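Long-range contacts in alkaline phosphatase D (Bacillus subtilis, PDB 2YEQ), which hydrolyses phosphate esters as a secreted phosphodiesterase and alkaline phosphatase whose active site holds iron and calcium: residues 20-29 / 72-83; 383-391 / 399-407. All coordinates share one frame; numbering follows the deposited sequence.

Interaction 1 of 2, residues 20-29 / 72-83; sequences SDSVVLWTRL and AHSVHVEADGLE. With EDO (1,2-ethanediol), chain R.
Backbone hydrogen bonds pair Val23, Leu25 and Thr27 with Ala79, Val77 and Val75, two bonds to each pair, and the axes of strands 23-28 and 74-79 run antiparallel at 170°. Beyond them, Leu82 N reaches Asp21 O and Leu29 N reaches His73 O. His76 N donates outward to O2 of a bound ethanediol at 2.8 Å.

The one direct side-chain hydrogen bond between the segments is that of Arg28. With CG anti to the backbone N (chi1 177°), its extended chain carries NE to Ala72 O at 2.9 Å, on a lone pair, though the oxygen sits 21° out of the guanidinium plane. Ala72 CB lies over one guanidinium face, while a water links NH2 to Ala72 O and Leu29 O. A leucine here would probably leave Ala72 O without its NE donor and His245 NE2 without the bond from NH1.

The face bearing Leu25, Val75 and Val77 packs on strands 44-51, 59-67 and 87-94, two-sheet packing consistent with an immunoglobulin-like E-set domain.

Among aromatics, Trp26 CD1 stands over the His76 face in a T-shaped stack, 3.7 Å from NE2, planes at 77°; Trp26 NE1 bonds Glu244 O.

Apolar contacts put Leu25 CD1 4.1 Å from Ala79 CB.

Interaction 2 of 2, residues 383-391 / 399-407; sequences ASWASNLHV and KIFGAEFVG
Leu389 carries CG anti to its carbonyl carbon (chi1 -62°) and Phe401 holds CG between its backbone N and carbonyl carbon (chi1 71°), a pairing that places Leu389 CB over one face of the phenyl ring. This CH-pi contact measures 3.9 Å from CB to the ring centroid, 22° off the normal. At the rim of the same ring, near its plane, lie His390 O and Val391 N. A second CH-pi contact sets Ile400 CG1 over the His390 imidazole, 3.7 Å from its centroid.

The register shifts by one between Leu389 and His390, and Phe401 and Gly402 both face Leu389: a classic beta bulge. Leu389 O accepts Phe401 N at 2.9 Å, almost in line with the carbonyl bond, and Gly402 N only weakly at 3.5 Å. Past the bulge, Val391 N bonds Lys399 O. On the regular side, Ser387 and Glu404 exchange two backbone bonds, and a water joins Ser387 OG to Glu404 OE1; the carboxylate is also held by Thr378, Phe334 and Ala335. Trp385 CB packs on Val406 CB at 3.8 Å.

The two strands form a beta hairpin within a mixed sheet, strand 384-390 bonded on its other edge to 433-437 and strand 400-406 to 374-378, while strands 451-459 and 484-489 pack against Ala386 and Phe405.

Overall arrangement
Interaction 1 closes before interaction 2 opens along the chain, and the two lie on opposite sides of the chain's centre, their centres about 35 Å apart and their nearest atoms about 24 Å apart. They belong to different sheets and different domains. The sheet that has 74-79 as one outermost strand within this chain continues through 23-28 and 13-16 into the phosphatase strands at 203-206, and interaction 1 also meets that part through Glu78 and Ser22 to Arg249 and Trp26 to Glu244. Interaction 2 lies in the other mixed sheet, its hairpin following directly after the metal ligands Asp380 and His382. Strands 451-459 and 484-489 of the first sheet touch this hairpin, consistent with two sheets packing face to face, as in calcineurin-like metallophosphatases.

Interaction 1 of 2, residues 20-29 / 72-83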
# COMPACT_ATOMS: atom_id res chain seq x y z
N SER A 20 21.24 -2.87 2.43
CA SER A 20 22.23 -2.51 3.45
C SER A 20 23.31 -1.57 2.93
O SER A 20 23.97 -0.91 3.72
CB SER A 20 22.84 -3.76 4.10
OG SER A 20 23.60 -4.49 3.19
N ASP A 21 23.48 -1.48 1.62
CA ASP A 21 24.55 -0.66 1.04
C ASP A 21 24.09 0.34 -0.03
O ASP A 21 24.92 0.94 -0.72
CB ASP A 21 25.60 -1.58 0.42
CG ASP A 21 25.08 -2.30 -0.82
OD1 ASP A 21 23.88 -2.66 -0.86
OD2 ASP A 21 25.86 -2.48 -1.78
N SER A 22 22.78 0.49 -0.20
CA SER A 22 22.24 1.34 -1.27
C SER A 22 20.79 1.63 -1.01
O SER A 22 20.15 0.96 -0.18
CB SER A 22 22.37 0.67 -2.63
OG SER A 22 21.64 -0.54 -2.69
N VAL A 23 20.27 2.62 -1.73
CA VAL A 23 18.88 2.99 -1.66
C VAL A 23 18.51 3.63 -3.00
O VAL A 23 19.38 4.15 -3.70
CB VAL A 23 18.64 3.99 -0.51
CG1 VAL A 23 19.39 5.32 -0.77
CG2 VAL A 23 17.14 4.24 -0.32
N VAL A 24 17.24 3.57 -3.38
CA VAL A 24 16.78 4.26 -4.58
C VAL A 24 16.40 5.69 -4.21
O VAL A 24 15.71 5.92 -3.20
CB VAL A 24 15.56 3.57 -5.23
CG1 VAL A 24 15.06 4.39 -6.42
CG2 VAL A 24 15.92 2.14 -5.69
N LEU A 25 16.86 6.64 -5.02
CA LEU A 25 16.45 8.03 -4.92
C LEU A 25 15.60 8.37 -6.14
O LEU A 25 15.94 8.00 -7.25
CB LEU A 25 17.68 8.94 -4.89
CG LEU A 25 18.83 8.57 -3.94
CD1 LEU A 25 19.98 9.59 -4.08
CD2 LEU A 25 18.34 8.50 -2.49
N TRP A 26 14.52 9.11 -5.92
CA TRP A 26 13.56 9.42 -6.96
C TRP A 26 13.26 10.91 -7.00
O TRP A 26 13.15 11.58 -5.96
CB TRP A 26 12.25 8.65 -6.72
CG TRP A 26 11.16 8.99 -7.70
CD1 TRP A 26 10.88 8.35 -8.87
CD2 TRP A 26 10.20 10.07 -7.59
NE1 TRP A 26 9.83 8.96 -9.51
CE2 TRP A 26 9.40 10.02 -8.75
CE3 TRP A 26 9.96 11.07 -6.64
CZ2 TRP A 26 8.36 10.91 -8.98
CZ3 TRP A 26 8.94 11.99 -6.90
CH2 TRP A 26 8.15 11.89 -8.05
N THR A 27 13.11 11.43 -8.21
CA THR A 27 12.36 12.64 -8.42
C THR A 27 11.82 12.64 -9.85
O THR A 27 12.00 11.66 -10.58
CB THR A 27 13.19 13.90 -8.11
OG1 THR A 27 12.31 15.02 -8.01
CG2 THR A 27 14.30 14.13 -9.17
N ARG A 28 11.14 13.72 -10.21
CA ARG A 28 10.61 13.90 -11.54
C ARG A 28 10.63 15.40 -11.84
O ARG A 28 10.21 16.23 -10.99
CB ARG A 28 9.18 13.37 -11.65
CG ARG A 28 8.55 13.62 -13.07
CD ARG A 28 7.20 12.97 -13.29
NE ARG A 28 6.67 13.52 -14.53
CZ ARG A 28 5.41 13.75 -14.83
NH1 ARG A 28 4.42 13.41 -14.02
NH2 ARG A 28 5.13 14.32 -16.01
N LEU A 29 11.07 15.74 -13.04
CA LEU A 29 10.98 17.12 -13.54
C LEU A 29 9.63 17.35 -14.19
O LEU A 29 9.34 16.79 -15.25
CB LEU A 29 12.09 17.41 -14.55
CG LEU A 29 13.49 17.00 -14.12
CD1 LEU A 29 14.54 17.37 -15.20
CD2 LEU A 29 13.82 17.65 -12.77
N ALA A 72 8.84 10.35 -18.71
CA ALA A 72 8.24 11.56 -18.14
C ALA A 72 9.25 12.40 -17.33
O ALA A 72 8.87 13.11 -16.38
CB ALA A 72 7.00 11.22 -17.31
N HIS A 73 10.51 12.34 -17.72
CA HIS A 73 11.62 13.02 -17.05
C HIS A 73 11.70 12.66 -15.56
O HIS A 73 12.12 13.47 -14.71
CB HIS A 73 11.54 14.55 -17.26
CG HIS A 73 11.84 14.99 -18.65
ND1 HIS A 73 10.85 15.15 -19.60
CD2 HIS A 73 13.01 15.29 -19.26
CE1 HIS A 73 11.40 15.56 -20.73
NE2 HIS A 73 12.71 15.64 -20.56
N SER A 74 11.32 11.42 -15.25
CA SER A 74 11.54 10.88 -13.93
C SER A 74 13.03 10.56 -13.77
O SER A 74 13.80 10.42 -14.74
CB SER A 74 10.69 9.64 -13.69
OG SER A 74 11.04 8.62 -14.60
N VAL A 75 13.44 10.46 -12.52
CA VAL A 75 14.81 10.13 -12.20
C VAL A 75 14.80 8.99 -11.17
O VAL A 75 14.14 9.09 -10.13
CB VAL A 75 15.56 11.36 -11.63
CG1 VAL A 75 16.95 10.97 -11.18
CG2 VAL A 75 15.60 12.50 -12.67
N HIS A 76 15.50 7.91 -11.48
CA HIS A 76 15.71 6.81 -10.53
C HIS A 76 17.20 6.61 -10.40
O HIS A 76 17.86 6.33 -11.39
CB HIS A 76 15.10 5.50 -11.03
CG HIS A 76 13.61 5.53 -11.12
ND1 HIS A 76 12.94 6.20 -12.12
CD2 HIS A 76 12.66 4.96 -10.34
CE1 HIS A 76 11.64 6.05 -11.93
NE2 HIS A 76 11.45 5.31 -10.86
N VAL A 77 17.73 6.76 -9.19
CA VAL A 77 19.15 6.62 -8.93
C VAL A 77 19.30 5.50 -7.92
O VAL A 77 18.62 5.49 -6.90
CB VAL A 77 19.75 7.93 -8.30
CG1 VAL A 77 21.16 7.70 -7.77
CG2 VAL A 77 19.71 9.10 -9.29
N GLU A 78 20.17 4.55 -8.18
CA GLU A 78 20.50 3.54 -7.18
C GLU A 78 21.83 3.94 -6.55
O GLU A 78 22.90 3.64 -7.06
CB GLU A 78 20.50 2.14 -7.80
CG GLU A 78 19.05 1.67 -8.07
CD GLU A 78 18.95 0.32 -8.77
OE1 GLU A 78 19.63 -0.63 -8.33
OE2 GLU A 78 18.18 0.23 -9.76
N ALA A 79 21.75 4.70 -5.45
CA ALA A 79 22.92 5.26 -4.79
C ALA A 79 23.53 4.14 -3.98
O ALA A 79 22.92 3.67 -3.02
CB ALA A 79 22.53 6.40 -3.91
N ASP A 80 24.70 3.69 -4.38
CA ASP A 80 25.36 2.59 -3.70
C ASP A 80 26.63 3.06 -2.99
O ASP A 80 26.89 4.26 -2.93
CB ASP A 80 25.63 1.45 -4.67
CG ASP A 80 26.60 1.82 -5.78
OD1 ASP A 80 27.10 2.97 -5.82
OD2 ASP A 80 26.85 0.94 -6.62
N GLY A 81 27.41 2.13 -2.45
CA GLY A 81 28.61 2.46 -1.69
C GLY A 81 28.28 3.09 -0.35
O GLY A 81 29.05 3.89 0.15
N LEU A 82 27.13 2.74 0.22
CA LEU A 82 26.70 3.31 1.49
C LEU A 82 26.96 2.33 2.62
O LEU A 82 27.21 1.16 2.41
CB LEU A 82 25.20 3.66 1.45
CG LEU A 82 24.71 4.61 0.36
CD1 LEU A 82 23.19 4.83 0.46
CD2 LEU A 82 25.46 5.94 0.44
N GLU A 83 26.88 2.83 3.85
CA GLU A 83 27.07 2.00 5.03
C GLU A 83 25.72 1.53 5.55
O GLU A 83 24.72 2.22 5.37
CB GLU A 83 27.75 2.81 6.15
CG GLU A 83 29.15 3.34 5.81
CD GLU A 83 29.71 4.18 6.95
OE1 GLU A 83 30.13 3.58 7.96
OE2 GLU A 83 29.72 5.44 6.84
C1 EDO R . 16.88 7.69 -16.23
O1 EDO R . 15.93 8.16 -17.19
C2 EDO R . 16.85 8.61 -15.01
O2 EDO R . 17.07 7.84 -13.82
O HOH W 1 27.64 -0.71 -2.39
O HOH W 2 7.39 15.81 -17.00

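Interaction 2 of 2, residues 383-391 / 399-407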
# COMPACT_ATOMS: atom_id res chain seq x y z
N ALA A 383 -10.91 0.30 6.42
CA ALA A 383 -11.22 0.26 7.85
C ALA A 383 -10.18 -0.59 8.52
O ALA A 383 -9.47 -1.39 7.89
CB ALA A 383 -12.65 -0.27 8.12
N SER A 384 -10.00 -0.36 9.81
CA SER A 384 -8.99 -1.08 10.56
C SER A 384 -9.58 -2.34 11.15
O SER A 384 -10.67 -2.31 11.71
CB SER A 384 -8.47 -0.20 11.71
OG SER A 384 -7.64 0.83 11.24
N TRP A 385 -8.83 -3.42 11.05
CA TRP A 385 -9.16 -4.69 11.69
C TRP A 385 -7.87 -5.31 12.25
O TRP A 385 -6.77 -4.99 11.81
CB TRP A 385 -9.79 -5.69 10.70
CG TRP A 385 -11.00 -5.23 9.93
CD1 TRP A 385 -11.00 -4.44 8.82
CD2 TRP A 385 -12.36 -5.60 10.16
NE1 TRP A 385 -12.28 -4.26 8.36
CE2 TRP A 385 -13.14 -4.97 9.15
CE3 TRP A 385 -13.01 -6.39 11.12
CZ2 TRP A 385 -14.52 -5.09 9.07
CZ3 TRP A 385 -14.40 -6.50 11.05
CH2 TRP A 385 -15.14 -5.86 10.02
N ALA A 386 -8.01 -6.25 13.19
CA ALA A 386 -6.90 -7.07 13.62
C ALA A 386 -7.43 -8.46 13.97
O ALA A 386 -8.52 -8.57 14.53
CB ALA A 386 -6.19 -6.43 14.83
N SER A 387 -6.67 -9.48 13.61
CA SER A 387 -7.08 -10.88 13.78
C SER A 387 -5.95 -11.73 14.26
O SER A 387 -4.81 -11.61 13.79
CB SER A 387 -7.56 -11.52 12.44
OG SER A 387 -8.79 -10.95 12.03
N ASN A 388 -6.28 -12.67 15.14
CA ASN A 388 -5.43 -13.83 15.35
C ASN A 388 -5.54 -14.75 14.13
O ASN A 388 -6.64 -15.00 13.63
CB ASN A 388 -5.91 -14.60 16.61
CG ASN A 388 -5.65 -13.82 17.91
OD1 ASN A 388 -6.49 -13.75 18.82
ND2 ASN A 388 -4.47 -13.21 17.98
N LEU A 389 -4.41 -15.25 13.66
CA LEU A 389 -4.37 -16.23 12.57
C LEU A 389 -4.15 -17.63 13.14
O LEU A 389 -3.07 -17.92 13.67
CB LEU A 389 -3.24 -15.90 11.59
CG LEU A 389 -3.38 -14.53 10.89
CD1 LEU A 389 -2.21 -14.31 9.93
CD2 LEU A 389 -4.73 -14.41 10.16
N HIS A 390 -5.16 -18.49 12.99
CA HIS A 390 -5.12 -19.88 13.48
C HIS A 390 -4.78 -20.87 12.37
O HIS A 390 -5.19 -20.69 11.22
CB HIS A 390 -6.48 -20.22 14.08
CG HIS A 390 -6.75 -19.56 15.39
ND1 HIS A 390 -7.31 -18.30 15.49
CD2 HIS A 390 -6.56 -19.99 16.66
CE1 HIS A 390 -7.45 -17.99 16.76
NE2 HIS A 390 -7.00 -18.99 17.49
N VAL A 391 -4.07 -21.95 12.70
CA VAL A 391 -3.69 -22.94 11.67
C VAL A 391 -4.90 -23.61 11.01
O VAL A 391 -4.79 -24.10 9.89
CB VAL A 391 -2.70 -24.01 12.16
CG1 VAL A 391 -1.39 -23.35 12.53
CG2 VAL A 391 -3.29 -24.85 13.34
N LYS A 399 -3.80 -23.96 16.95
CA LYS A 399 -2.62 -23.20 17.22
C LYS A 399 -2.58 -21.85 16.43
O LYS A 399 -2.89 -21.78 15.23
CB LYS A 399 -1.41 -24.04 16.83
CG LYS A 399 -0.10 -23.46 17.31
CD LYS A 399 1.02 -23.77 16.35
CE LYS A 399 2.28 -22.97 16.72
NZ LYS A 399 3.52 -23.71 16.38
N ILE A 400 -2.19 -20.79 17.13
CA ILE A 400 -2.02 -19.47 16.51
C ILE A 400 -0.66 -19.40 15.85
O ILE A 400 0.38 -19.58 16.50
CB ILE A 400 -2.22 -18.37 17.52
CG1 ILE A 400 -3.69 -18.32 17.92
CG2 ILE A 400 -1.76 -16.99 16.95
CD1 ILE A 400 -4.01 -17.35 19.04
N PHE A 401 -0.63 -19.21 14.53
CA PHE A 401 0.63 -19.11 13.82
C PHE A 401 1.04 -17.64 13.61
O PHE A 401 2.16 -17.36 13.18
CB PHE A 401 0.63 -19.90 12.49
CG PHE A 401 -0.22 -19.31 11.39
CD1 PHE A 401 0.30 -18.34 10.54
CD2 PHE A 401 -1.51 -19.76 11.18
CE1 PHE A 401 -0.47 -17.83 9.50
CE2 PHE A 401 -2.28 -19.25 10.14
CZ PHE A 401 -1.77 -18.27 9.31
N GLY A 402 0.16 -16.72 13.91
CA GLY A 402 0.49 -15.31 13.70
C GLY A 402 -0.66 -14.38 13.88
O GLY A 402 -1.64 -14.71 14.54
N ALA A 403 -0.56 -13.22 13.25
CA ALA A 403 -1.57 -12.18 13.36
C ALA A 403 -1.68 -11.40 12.04
O ALA A 403 -0.72 -11.34 11.29
CB ALA A 403 -1.23 -11.19 14.48
N GLU A 404 -2.85 -10.82 11.81
CA GLU A 404 -3.08 -9.92 10.68
C GLU A 404 -3.46 -8.54 11.19
O GLU A 404 -4.36 -8.41 12.00
CB GLU A 404 -4.22 -10.43 9.76
CG GLU A 404 -4.42 -9.52 8.54
CD GLU A 404 -5.52 -9.95 7.55
OE1 GLU A 404 -6.48 -10.68 7.94
OE2 GLU A 404 -5.43 -9.47 6.38
N PHE A 405 -2.78 -7.51 10.67
CA PHE A 405 -3.15 -6.13 10.90
C PHE A 405 -3.63 -5.52 9.60
O PHE A 405 -2.83 -5.32 8.67
CB PHE A 405 -1.92 -5.37 11.43
CG PHE A 405 -1.38 -5.98 12.69
CD1 PHE A 405 -2.13 -5.93 13.85
CD2 PHE A 405 -0.19 -6.65 12.70
CE1 PHE A 405 -1.67 -6.53 15.03
CE2 PHE A 405 0.29 -7.27 13.91
CZ PHE A 405 -0.48 -7.20 15.05
N VAL A 406 -4.92 -5.23 9.54
CA VAL A 406 -5.55 -4.62 8.40
C VAL A 406 -5.63 -3.13 8.68
O VAL A 406 -6.28 -2.69 9.61
CB VAL A 406 -6.98 -5.16 8.18
CG1 VAL A 406 -7.65 -4.51 6.95
CG2 VAL A 406 -6.96 -6.72 8.08
N GLY A 407 -4.95 -2.35 7.88
CA GLY A 407 -5.02 -0.91 8.05
C GLY A 407 -6.16 -0.24 7.37
O GLY A 407 -6.54 -0.58 6.24
O HOH W 3 -7.96 -9.52 9.81